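PDB 6NPS: AxyAgu115A from Amphibacillus xylanus NBRC 15112, which acts as a family GH115 alpha-glucuronidase, a hemicellulase that probably removes glucuronic acid side groups from arabinoglucuronoxylan. Local coordinates for residues H410-G415 / S419-N424; P180-W185 / V451-T456; E396-R399 / G404-M407. The protein carries 3 engineered substitutions. All blocks are in the same frame, centred on the assembly; numbering follows the deposited sequence.

Interaction 1: residues H410-G415 / S419-N424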
ATOM      1  N   HIS A 410     -21.621  27.263  -7.253  1.00 27.45           N
ATOM      2  CA  HIS A 410     -21.981  25.859  -7.018  1.00 28.41           C
ATOM      3  C   HIS A 410     -21.953  25.512  -5.529  1.00 29.80           C
ATOM      4  O   HIS A 410     -20.940  25.728  -4.856  1.00 29.47           O
ATOM      5  CB  HIS A 410     -21.024  24.899  -7.742  1.00 26.80           C
ATOM      6  CG  HIS A 410     -21.255  24.802  -9.219  1.00 28.74           C
ATOM      7  ND1 HIS A 410     -20.829  25.777 -10.093  1.00 29.63           N
ATOM      8  CD2 HIS A 410     -21.891  23.866  -9.975  1.00 28.52           C
ATOM      9  CE1 HIS A 410     -21.160  25.433 -11.320  1.00 30.00           C
ATOM     10  NE2 HIS A 410     -21.800  24.276 -11.281  1.00 29.54           N
ATOM     11  N   PHE A 411     -23.056  24.938  -5.036  1.00 30.57           N
ATOM     12  CA  PHE A 411     -23.117  24.159  -3.804  1.00 29.83           C
ATOM     13  C   PHE A 411     -23.121  22.671  -4.086  1.00 31.79           C
ATOM     14  O   PHE A 411     -23.174  21.888  -3.137  1.00 32.93           O
ATOM     15  CB  PHE A 411     -24.405  24.457  -2.998  1.00 27.08           C
ATOM     16  CG  PHE A 411     -24.538  25.876  -2.502  1.00 27.51           C
ATOM     17  CD1 PHE A 411     -23.453  26.736  -2.456  1.00 27.76           C
ATOM     18  CD2 PHE A 411     -25.773  26.338  -2.060  1.00 26.99           C
ATOM     19  CE1 PHE A 411     -23.575  28.021  -1.957  1.00 31.93           C
ATOM     20  CE2 PHE A 411     -25.908  27.646  -1.584  1.00 28.55           C
ATOM     21  CZ  PHE A 411     -24.815  28.490  -1.546  1.00 28.08           C
ATOM     22  N   ASP A 412     -23.122  22.271  -5.365  1.00 29.46           N
ATOM     23  CA  ASP A 412     -23.343  20.897  -5.809  1.00 29.39           C
ATOM     24  C   ASP A 412     -22.764  20.800  -7.206  1.00 28.90           C
ATOM     25  O   ASP A 412     -22.932  21.724  -8.000  1.00 30.91           O
ATOM     26  CB  ASP A 412     -24.845  20.589  -5.788  1.00 37.04           C
ATOM     27  CG  ASP A 412     -25.186  19.106  -5.949  1.00 48.54           C
ATOM     28  OD1 ASP A 412     -25.021  18.559  -7.065  1.00 49.89           O
ATOM     29  OD2 ASP A 412     -25.676  18.498  -4.958  1.00 52.24           O
ATOM     30  N   TYR A 413     -22.047  19.724  -7.504  1.00 26.51           N
ATOM     31  CA  TYR A 413     -21.457  19.613  -8.826  1.00 29.68           C
ATOM     32  C   TYR A 413     -21.243  18.156  -9.203  1.00 30.42           C
ATOM     33  O   TYR A 413     -20.686  17.376  -8.432  1.00 28.85           O
ATOM     34  CB  TYR A 413     -20.134  20.366  -8.893  1.00 30.85           C
ATOM     35  CG  TYR A 413     -19.471  20.303 -10.253  1.00 32.79           C
ATOM     36  CD1 TYR A 413     -20.132  20.775 -11.397  1.00 34.29           C
ATOM     37  CD2 TYR A 413     -18.166  19.813 -10.390  1.00 31.23           C
ATOM     38  CE1 TYR A 413     -19.538  20.722 -12.655  1.00 35.28           C
ATOM     39  CE2 TYR A 413     -17.553  19.798 -11.612  1.00 30.84           C
ATOM     40  CZ  TYR A 413     -18.241  20.243 -12.738  1.00 34.74           C
ATOM     41  OH  TYR A 413     -17.646  20.209 -13.950  1.00 39.34           O
ATOM     42  N   HIS A 414     -21.603  17.822 -10.418  1.00 29.63           N
ATOM     43  CA  HIS A 414     -21.401  16.490 -10.977  1.00 31.14           C
ATOM     44  C   HIS A 414     -20.308  16.645 -12.024  1.00 34.36           C
ATOM     45  O   HIS A 414     -20.582  17.085 -13.142  1.00 32.43           O
ATOM     46  CB  HIS A 414     -22.724  16.003 -11.564  1.00 32.84           C
ATOM     47  CG  HIS A 414     -22.689  14.619 -12.128  1.00 39.38           C
ATOM     48  ND1 HIS A 414     -22.445  13.502 -11.352  1.00 39.83           N
ATOM     49  CD2 HIS A 414     -22.891  14.166 -13.393  1.00 40.98           C
ATOM     50  CE1 HIS A 414     -22.512  12.422 -12.115  1.00 42.93           C
ATOM     51  NE2 HIS A 414     -22.778  12.800 -13.353  1.00 41.19           N
ATOM     52  N   GLY A 415     -19.076  16.281 -11.690  1.00 27.51           N
ATOM     53  CA  GLY A 415     -17.972  16.481 -12.618  1.00 28.61           C
ATOM     54  C   GLY A 415     -16.658  16.317 -11.883  1.00 33.94           C
ATOM     55  O   GLY A 415     -16.638  15.844 -10.749  1.00 31.40           O
ATOM     56  N   SER A 419     -17.051  14.580  -7.829  1.00 29.56           N
ATOM     57  CA  SER A 419     -18.368  15.173  -7.667  1.00 29.73           C
ATOM     58  C   SER A 419     -18.675  15.361  -6.188  1.00 31.17           C
ATOM     59  O   SER A 419     -18.081  14.722  -5.317  1.00 29.79           O
ATOM     60  CB  SER A 419     -19.449  14.298  -8.311  1.00 25.04           C
ATOM     61  OG  SER A 419     -19.140  14.029  -9.676  1.00 31.30           O
ATOM     62  N   TYR A 420     -19.602  16.275  -5.904  1.00 26.81           N
ATOM     63  CA  TYR A 420     -20.135  16.410  -4.558  1.00 28.73           C
ATOM     64  C   TYR A 420     -21.619  16.707  -4.685  1.00 32.69           C
ATOM     65  O   TYR A 420     -22.042  17.764  -5.207  1.00 31.97           O
ATOM     66  CB  TYR A 420     -19.393  17.471  -3.737  1.00 28.28           C
ATOM     67  CG  TYR A 420     -19.301  18.845  -4.339  1.00 27.39           C
ATOM     68  CD1 TYR A 420     -18.400  19.133  -5.369  1.00 26.94           C
ATOM     69  CD2 TYR A 420     -20.069  19.874  -3.816  1.00 29.11           C
ATOM     70  CE1 TYR A 420     -18.333  20.405  -5.908  1.00 28.54           C
ATOM     71  CE2 TYR A 420     -20.017  21.144  -4.340  1.00 30.47           C
ATOM     72  CZ  TYR A 420     -19.144  21.408  -5.371  1.00 31.55           C
ATOM     73  OH  TYR A 420     -19.110  22.689  -5.861  1.00 29.41           O
ATOM     74  N   GLU A 421     -22.417  15.739  -4.252  1.00 32.25           N
ATOM     75  CA  GLU A 421     -23.841  15.799  -4.558  1.00 36.35           C
ATOM     76  C   GLU A 421     -24.715  15.156  -3.496  1.00 37.56           C
ATOM     77  O   GLU A 421     -25.911  15.000  -3.750  1.00 39.43           O
ATOM     78  CB  GLU A 421     -24.167  15.081  -5.896  1.00 41.77           C
ATOM     79  CG  GLU A 421     -23.238  15.327  -7.071  1.00 50.32           C
ATOM     80  CD  GLU A 421     -23.692  14.581  -8.334  1.00 56.30           C
ATOM     81  OE1 GLU A 421     -24.846  14.797  -8.777  1.00 57.71           O
ATOM     82  OE2 GLU A 421     -22.903  13.774  -8.872  1.00 57.03           O
ATOM     83  N   TRP A 422     -24.180  14.738  -2.343  1.00 31.29           N
ATOM     84  CA  TRP A 422     -24.981  13.939  -1.426  1.00 32.80           C
ATOM     85  C   TRP A 422     -25.624  14.812  -0.337  1.00 35.00           C
ATOM     86  O   TRP A 422     -26.852  14.919  -0.241  1.00 36.22           O
ATOM     87  CB  TRP A 422     -24.074  12.852  -0.819  1.00 30.96           C
ATOM     88  CG  TRP A 422     -24.728  12.003   0.212  1.00 29.81           C
ATOM     89  CD1 TRP A 422     -25.918  11.354   0.103  1.00 34.22           C
ATOM     90  CD2 TRP A 422     -24.213  11.701   1.505  1.00 27.92           C
ATOM     91  NE1 TRP A 422     -26.182  10.657   1.256  1.00 34.19           N
ATOM     92  CE2 TRP A 422     -25.155  10.857   2.141  1.00 33.72           C
ATOM     93  CE3 TRP A 422     -23.059  12.079   2.194  1.00 31.61           C
ATOM     94  CZ2 TRP A 422     -24.979  10.373   3.439  1.00 38.32           C
ATOM     95  CZ3 TRP A 422     -22.878  11.605   3.508  1.00 34.11           C
ATOM     96  CH2 TRP A 422     -23.835  10.756   4.113  1.00 37.11           C
ATOM     97  N   ILE A 423     -24.793  15.406   0.507  1.00 26.14           N
ATOM     98  CA  ILE A 423     -25.227  16.275   1.598  1.00 31.65           C
ATOM     99  C   ILE A 423     -24.397  17.543   1.517  1.00 30.77           C
ATOM    100  O   ILE A 423     -23.219  17.485   1.145  1.00 34.09           O
ATOM    101  CB  ILE A 423     -25.043  15.588   2.975  1.00 34.31           C
ATOM    102  CG1 ILE A 423     -25.960  14.401   3.132  1.00 37.79           C
ATOM    103  CG2 ILE A 423     -25.420  16.508   4.113  1.00 41.41           C
ATOM    104  CD1 ILE A 423     -25.837  13.810   4.536  1.00 39.89           C
ATOM    105  N   ASN A 424     -25.003  18.685   1.862  1.00 33.12           N
ATOM    106  CA  ASN A 424     -24.301  19.981   1.951  1.00 29.85           C
ATOM    107  C   ASN A 424     -22.894  19.831   2.525  1.00 29.82           C
ATOM    108  O   ASN A 424     -22.703  19.241   3.598  1.00 31.36           O
ATOM    109  CB  ASN A 424     -25.115  20.946   2.844  1.00 30.38           C
ATOM    110  CG  ASN A 424     -24.422  22.291   3.086  1.00 30.77           C
ATOM    111  OD1 ASN A 424     -23.783  22.836   2.198  1.00 32.07           O
ATOM    112  ND2 ASN A 424     -24.564  22.836   4.296  1.00 30.52           N
TER
HETATM  113  O   HOH W   1     -22.688  21.967  -0.431  1.00 33.18           O
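Tyr413 and Tyr420 join the two arms of the long loop that follows strand 405-410 of the TIM barrel, forming a single antiparallel bridge, a hydrogen-bonded pair. Tyr413 N gives its hydrogen to Tyr420 O at 3.0 Å, and Tyr420 N returns a bond to Tyr413 O, lying in the plane of that carbonyl. Both backbone polar groups of each tyrosine are therefore satisfied although the residues are buried. Tyr420 CG sits between its backbone N and carbonyl carbon (chi1 54°), which folds the ring back over the opposite arm. One face covers Tyr413 N, Tyr420 CE1 packs against Tyr413 CB at 3.5 Å, and the hydroxyl reaches beyond the bridge to Asn386 O. A flat ring with a polar tip suits this place, because it packs between the arms and its hydroxyl still finds a partner. At the far end of the bridge, Gly415 N bonds to Ser419 OG at 3.0 Å; that hydroxyl is also engaged with Trp645 O. His414 meets Glu421 in a His-carboxylate bond: ND1 donates to the syn side of OE2 at 2.5 Å, a short separation, with the nitrogen 33° out of the carboxylate plane. Beside it the carboxylates of Asp412 and Glu421 stand at right angles, and Asp412 CA leans on Tyr420 O in a CA-H...O contact. At the end of the strand, His410 ND1 is hydrogen-bonded to Asp384, while one water joins the arms where they spread, 2.8 Å from Phe411 O and 3.0 Å from Asn424 OD1.

Interaction 2: residues P180-W185 / V451-T456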
ATOM      1  N   PRO A 180     -29.828  10.207  -8.921  1.00 74.34           N
ATOM      2  CA  PRO A 180     -31.127   9.541  -8.738  1.00 72.09           C
ATOM      3  C   PRO A 180     -32.064  10.198  -7.699  1.00 66.61           C
ATOM      4  O   PRO A 180     -33.263   9.899  -7.678  1.00 69.14           O
ATOM      5  CB  PRO A 180     -30.714   8.144  -8.270  1.00 75.43           C
ATOM      6  CG  PRO A 180     -29.476   8.416  -7.433  1.00 75.91           C
ATOM      7  CD  PRO A 180     -28.780   9.603  -8.068  1.00 75.79           C
ATOM      8  N   ALA A 181     -31.525  11.074  -6.854  1.00 60.55           N
ATOM      9  CA  ALA A 181     -32.281  11.613  -5.727  1.00 61.61           C
ATOM     10  C   ALA A 181     -33.590  12.314  -6.127  1.00 60.69           C
ATOM     11  O   ALA A 181     -34.678  11.770  -5.900  1.00 56.94           O
ATOM     12  CB  ALA A 181     -31.400  12.575  -4.927  1.00 59.77           C
ATOM     13  N   PHE A 182     -33.488  13.523  -6.697  1.00 61.52           N
ATOM     14  CA  PHE A 182     -34.672  14.334  -7.002  1.00 58.47           C
ATOM     15  C   PHE A 182     -35.656  13.578  -7.885  1.00 55.22           C
ATOM     16  O   PHE A 182     -36.871  13.691  -7.705  1.00 52.65           O
ATOM     17  CB  PHE A 182     -34.246  15.635  -7.683  1.00 51.35           C
ATOM     18  CG  PHE A 182     -35.213  16.767  -7.539  1.00 54.05           C
ATOM     19  CD1 PHE A 182     -36.189  16.998  -8.493  1.00 58.34           C
ATOM     20  CD2 PHE A 182     -35.102  17.650  -6.494  1.00 51.31           C
ATOM     21  CE1 PHE A 182     -37.061  18.064  -8.374  1.00 53.45           C
ATOM     22  CE2 PHE A 182     -35.957  18.705  -6.375  1.00 54.45           C
ATOM     23  CZ  PHE A 182     -36.944  18.917  -7.323  1.00 52.62           C
ATOM     24  N   GLY A 183     -35.149  12.812  -8.852  1.00 55.93           N
ATOM     25  CA  GLY A 183     -36.042  12.096  -9.751  1.00 52.43           C
ATOM     26  C   GLY A 183     -36.959  11.146  -9.003  1.00 56.43           C
ATOM     27  O   GLY A 183     -38.185  11.214  -9.126  1.00 54.61           O
ATOM     28  N   ASN A 184     -36.374  10.280  -8.172  1.00 54.97           N
ATOM     29  CA  ASN A 184     -37.164   9.368  -7.346  1.00 53.40           C
ATOM     30  C   ASN A 184     -38.063  10.118  -6.369  1.00 49.85           C
ATOM     31  O   ASN A 184     -39.177   9.673  -6.072  1.00 55.98           O
ATOM     32  CB  ASN A 184     -36.235   8.445  -6.571  1.00 56.60           C
ATOM     33  CG  ASN A 184     -35.691   7.339  -7.429  1.00 66.96           C
ATOM     34  OD1 ASN A 184     -36.272   6.264  -7.491  1.00 75.75           O
ATOM     35  ND2 ASN A 184     -34.569   7.593  -8.095  1.00 66.46           N
ATOM     36  N   TRP A 185     -37.579  11.228  -5.825  1.00 42.05           N
ATOM     37  CA  TRP A 185     -38.377  12.006  -4.881  1.00 44.60           C
ATOM     38  C   TRP A 185     -39.607  12.583  -5.571  1.00 49.15           C
ATOM     39  O   TRP A 185     -40.735  12.435  -5.091  1.00 48.90           O
ATOM     40  CB  TRP A 185     -37.522  13.129  -4.284  1.00 41.69           C
ATOM     41  CG  TRP A 185     -38.264  14.091  -3.407  1.00 38.04           C
ATOM     42  CD1 TRP A 185     -38.656  13.882  -2.125  1.00 45.63           C
ATOM     43  CD2 TRP A 185     -38.728  15.397  -3.764  1.00 41.65           C
ATOM     44  NE1 TRP A 185     -39.322  14.996  -1.635  1.00 43.99           N
ATOM     45  CE2 TRP A 185     -39.370  15.944  -2.620  1.00 45.36           C
ATOM     46  CE3 TRP A 185     -38.636  16.179  -4.921  1.00 41.10           C
ATOM     47  CZ2 TRP A 185     -39.929  17.236  -2.606  1.00 43.05           C
ATOM     48  CZ3 TRP A 185     -39.209  17.469  -4.914  1.00 43.43           C
ATOM     49  CH2 TRP A 185     -39.840  17.979  -3.760  1.00 43.15           C
ATOM     50  N   VAL A 451     -27.839  24.048  -6.684  1.00 29.46           N
ATOM     51  CA  VAL A 451     -28.144  23.445  -5.380  1.00 32.85           C
ATOM     52  C   VAL A 451     -28.439  21.962  -5.506  1.00 33.19           C
ATOM     53  O   VAL A 451     -29.015  21.388  -4.589  1.00 32.42           O
ATOM     54  CB  VAL A 451     -29.320  24.133  -4.660  1.00 33.19           C
ATOM     55  CG1 VAL A 451     -28.981  25.541  -4.198  1.00 33.47           C
ATOM     56  CG2 VAL A 451     -30.580  24.070  -5.563  1.00 30.36           C
ATOM     57  N   GLY A 452     -28.083  21.334  -6.632  1.00 35.93           N
ATOM     58  CA  GLY A 452     -28.354  19.909  -6.766  1.00 38.17           C
ATOM     59  C   GLY A 452     -29.820  19.563  -6.569  1.00 38.02           C
ATOM     60  O   GLY A 452     -30.691  20.150  -7.218  1.00 35.25           O
ATOM     61  N   ASP A 453     -30.106  18.635  -5.653  1.00 35.47           N
ATOM     62  CA  ASP A 453     -31.467  18.216  -5.345  1.00 40.01           C
ATOM     63  C   ASP A 453     -32.081  19.040  -4.229  1.00 39.64           C
ATOM     64  O   ASP A 453     -33.088  18.612  -3.664  1.00 42.04           O
ATOM     65  CB  ASP A 453     -31.471  16.757  -4.898  1.00 53.86           C
ATOM     66  CG  ASP A 453     -30.802  15.856  -5.910  1.00 74.04           C
ATOM     67  OD1 ASP A 453     -29.570  15.672  -5.809  1.00 80.18           O
ATOM     68  OD2 ASP A 453     -31.491  15.352  -6.821  1.00 80.15           O
ATOM     69  N   ILE A 454     -31.487  20.194  -3.905  1.00 35.25           N
ATOM     70  CA  ILE A 454     -31.960  21.176  -2.922  1.00 35.62           C
ATOM     71  C   ILE A 454     -31.818  20.691  -1.488  1.00 36.57           C
ATOM     72  O   ILE A 454     -31.318  21.423  -0.630  1.00 39.27           O
ATOM     73  CB  ILE A 454     -33.416  21.603  -3.180  1.00 37.97           C
ATOM     74  CG1 ILE A 454     -33.620  22.055  -4.637  1.00 45.31           C
ATOM     75  CG2 ILE A 454     -33.769  22.711  -2.176  1.00 34.15           C
ATOM     76  CD1 ILE A 454     -35.083  22.181  -5.067  1.00 50.27           C
ATOM     77  N   ALA A 455     -32.284  19.480  -1.201  1.00 37.24           N
ATOM     78  CA  ALA A 455     -32.241  18.973   0.172  1.00 43.36           C
ATOM     79  C   ALA A 455     -30.878  19.054   0.857  1.00 39.16           C
ATOM     80  O   ALA A 455     -29.849  18.744   0.261  1.00 35.89           O
ATOM     81  CB  ALA A 455     -32.751  17.535   0.205  1.00 41.42           C
ATOM     82  N   THR A 456     -30.893  19.447   2.144  1.00 35.70           N
ATOM     83  CA  THR A 456     -29.746  19.743   3.009  1.00 33.49           C
ATOM     84  C   THR A 456     -29.011  21.019   2.610  1.00 32.40           C
ATOM     85  O   THR A 456     -28.122  21.470   3.343  1.00 32.87           O
ATOM     86  CB  THR A 456     -28.720  18.588   3.094  1.00 34.61           C
ATOM     87  OG1 THR A 456     -27.858  18.607   1.952  1.00 35.94           O
ATOM     88  CG2 THR A 456     -29.435  17.227   3.160  1.00 35.64           C
TER
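A type II' beta turn from Val451 to Ile454, in the loop after barrel strand 446-450, presents Asp453 to helix 181-190, where Ala181 and Phe182 receive it. Gly452 takes the second position of the turn, where positive phi (56°) is easiest for a residue without a side chain, and Ile454 N closes the turn on Val451 O at 2.8 Å. The carboxylate of Asp453 reaches the backbone: Phe182 N donates to OD2 at 2.7 Å, although the exact place of that oxygen is uncertain. An aspartate is apt here, being short enough to stay on the turn while accepting a backbone amide hydrogen from helix 181-190. Ala181 CB packs 3.5 Å from Asp453 CG. With CG anti to the backbone N (chi1 -156°), the Phe182 ring runs alongside the carboxylate, pointing the opposite way, their planes 30° apart. Its edge meets Asp453 O, Phe182 CE2 lies 3.8 Å from Ile454 CD1, and Trp185 CE3 lies over the centre of one face. The apolar side of the contact is extended by Met197 and Leu204 of helix 195-207. Turn and helix follow strands 446-450 and 170-174, neighbours in the parallel sheet, an arrangement characteristic of the loops at the C-terminal end of a TIM barrel.

Interaction 3: residues E396-R399 / G404-M407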
ATOM      1  N   GLU A 396     -12.096  47.273 -14.206  1.00 56.11           N
ATOM      2  CA  GLU A 396     -12.759  48.564 -14.084  1.00 59.28           C
ATOM      3  C   GLU A 396     -13.365  48.974 -15.418  1.00 51.80           C
ATOM      4  O   GLU A 396     -14.481  49.492 -15.465  1.00 53.83           O
ATOM      5  CB  GLU A 396     -11.774  49.631 -13.603  1.00 78.64           C
ATOM      6  CG  GLU A 396     -11.574  49.658 -12.096  1.00 95.13           C
ATOM      7  CD  GLU A 396     -10.424  50.552 -11.677  1.00106.10           C
ATOM      8  OE1 GLU A 396      -9.462  50.692 -12.462  1.00109.16           O
ATOM      9  OE2 GLU A 396     -10.481  51.114 -10.563  1.00107.50           O
ATOM     10  N   ASP A 397     -12.635  48.743 -16.504  1.00 47.75           N
ATOM     11  CA  ASP A 397     -13.165  49.064 -17.830  1.00 53.16           C
ATOM     12  C   ASP A 397     -14.387  48.206 -18.157  1.00 50.21           C
ATOM     13  O   ASP A 397     -15.395  48.719 -18.650  1.00 49.91           O
ATOM     14  CB  ASP A 397     -12.087  48.901 -18.895  1.00 66.52           C
ATOM     15  CG  ASP A 397     -12.577  49.296 -20.278  1.00 87.72           C
ATOM     16  OD1 ASP A 397     -13.342  50.284 -20.391  1.00 95.26           O
ATOM     17  OD2 ASP A 397     -12.212  48.611 -21.259  1.00 95.54           O
ATOM     18  N   MET A 398     -14.335  46.903 -17.833  1.00 45.37           N
ATOM     19  CA  MET A 398     -15.482  46.024 -18.043  1.00 46.08           C
ATOM     20  C   MET A 398     -16.698  46.442 -17.228  1.00 42.76           C
ATOM     21  O   MET A 398     -17.831  46.130 -17.611  1.00 39.95           O
ATOM     22  CB  MET A 398     -15.108  44.585 -17.698  1.00 45.67           C
ATOM     23  CG  MET A 398     -14.277  43.945 -18.780  1.00 47.25           C
ATOM     24  SD  MET A 398     -13.617  42.422 -18.163  1.00 49.12           S
ATOM     25  CE  MET A 398     -15.102  41.537 -17.755  1.00 51.00           C
ATOM     26  N   ARG A 399     -16.501  47.111 -16.091  1.00 39.93           N
ATOM     27  CA  ARG A 399     -17.663  47.446 -15.283  1.00 39.11           C
ATOM     28  C   ARG A 399     -18.509  48.534 -15.917  1.00 46.73           C
ATOM     29  O   ARG A 399     -19.613  48.800 -15.435  1.00 50.71           O
ATOM     30  CB  ARG A 399     -17.216  47.854 -13.873  1.00 41.89           C
ATOM     31  CG  ARG A 399     -16.610  46.651 -13.112  1.00 43.21           C
ATOM     32  CD  ARG A 399     -15.893  47.103 -11.844  1.00 52.03           C
ATOM     33  NE  ARG A 399     -16.841  47.508 -10.821  1.00 55.80           N
ATOM     34  CZ  ARG A 399     -16.567  47.526  -9.514  1.00 61.15           C
ATOM     35  NH1 ARG A 399     -15.362  47.181  -9.070  1.00 56.23           N
ATOM     36  NH2 ARG A 399     -17.507  47.895  -8.656  1.00 61.76           N
ATOM     37  N   GLY A 404     -24.623  44.670 -17.360  1.00 33.17           N
ATOM     38  CA  GLY A 404     -24.137  44.111 -16.107  1.00 33.85           C
ATOM     39  C   GLY A 404     -23.643  42.669 -16.219  1.00 33.98           C
ATOM     40  O   GLY A 404     -23.501  42.084 -17.307  1.00 37.91           O
ATOM     41  N   TYR A 405     -23.400  42.086 -15.047  1.00 30.71           N
ATOM     42  CA  TYR A 405     -22.729  40.801 -14.925  1.00 32.93           C
ATOM     43  C   TYR A 405     -23.514  39.885 -14.007  1.00 34.25           C
ATOM     44  O   TYR A 405     -24.232  40.328 -13.089  1.00 35.15           O
ATOM     45  CB  TYR A 405     -21.286  40.963 -14.384  1.00 34.53           C
ATOM     46  CG  TYR A 405     -20.418  41.669 -15.395  1.00 34.49           C
ATOM     47  CD1 TYR A 405     -19.725  40.942 -16.365  1.00 34.41           C
ATOM     48  CD2 TYR A 405     -20.313  43.059 -15.400  1.00 32.48           C
ATOM     49  CE1 TYR A 405     -18.948  41.582 -17.292  1.00 34.65           C
ATOM     50  CE2 TYR A 405     -19.531  43.714 -16.325  1.00 38.31           C
ATOM     51  CZ  TYR A 405     -18.843  42.964 -17.276  1.00 40.98           C
ATOM     52  OH  TYR A 405     -18.080  43.598 -18.249  1.00 44.27           O
ATOM     53  N   GLY A 406     -23.331  38.598 -14.243  1.00 31.92           N
ATOM     54  CA  GLY A 406     -23.922  37.567 -13.421  1.00 28.44           C
ATOM     55  C   GLY A 406     -22.881  36.662 -12.793  1.00 29.86           C
ATOM     56  O   GLY A 406     -21.734  36.622 -13.241  1.00 30.97           O
ATOM     57  N   MET A 407     -23.262  35.921 -11.767  1.00 30.49           N
ATOM     58  CA  MET A 407     -22.373  34.908 -11.196  1.00 28.81           C
ATOM     59  C   MET A 407     -23.157  33.621 -11.020  1.00 32.19           C
ATOM     60  O   MET A 407     -24.258  33.617 -10.448  1.00 28.23           O
ATOM     61  CB  MET A 407     -21.770  35.345  -9.854  1.00 27.97           C
ATOM     62  CG  MET A 407     -20.833  34.242  -9.187  1.00 31.94           C
ATOM     63  SD  MET A 407     -19.439  33.778 -10.289  1.00 36.73           S
ATOM     64  CE  MET A 407     -18.660  35.366 -10.545  1.00 31.10           C
TER
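Tyr405 turns its ring toward the loop with CG anti to its own carbonyl carbon (chi1 -68°), while Met398, whose CG takes the same kind of position, bends its chain at chi3 (59°) and brings CE alongside the hydroxyl end of the phenol, near Tyr405 OH and CE1. The two side chains thus cross at about a right angle. The polar link runs from side chain to backbone: Tyr405 OH donates to Met398 O at 2.6 Å, so the acceptor is the peptide oxygen and not the sulfur. The hydroxyl stands 44° out of the carbonyl plane, so it approaches from above and not on a lone pair. Seen from the ring, Met398 O lies level with it at its rim, 3.2 Å from Tyr405 CE2. Met398 CB comes within 3.2 Å of Tyr405 OH, and Met398 CE packs against Tyr405 CE1 at 3.9 Å. Tyr405 opens strand 405-410 of the parallel TIM-barrel sheet, so the bond ties the loop leading in from strand 379-383 to the N-terminal end of the barrel. Tyrosine suits the spot because its ring can lie among apolar neighbours, Leu380 and Pro394, while its hydroxyl satisfies a carbonyl. Methionine is long and flexible enough to pack on the phenol and also to touch Phe360, Tyr361 and Ile370. Arg399 CA borders the ring, 4.3 Å from Tyr405 CE2; its side chain leads elsewhere, NH2 bonding to a bound glycerol and NH1 forming a long, weak ion pair with Asp836.

Interactions 1 and 2 form one continuous region: their centres are 11 Å apart, Asn424 N probably bonds to Thr456 OG1 at 2.9 Å, and Asp412 CG packs 3.4 Å from Gly452 CA. Both belong to loops at the C-terminal end of the barrel, the end that carries the active site in TIM-barrel enzymes, and a bound glycerol beside His410, though probably from the crystallisation liquor, is consistent with a pocket there. Interaction 3 lies at the other end of strand 405-410, its centre about 27 Å from that of interaction 1 and 32 Å from that of interaction 2. The strand itself joins interactions 3 and 1, since 404-407 leads through two further residues to 410-415.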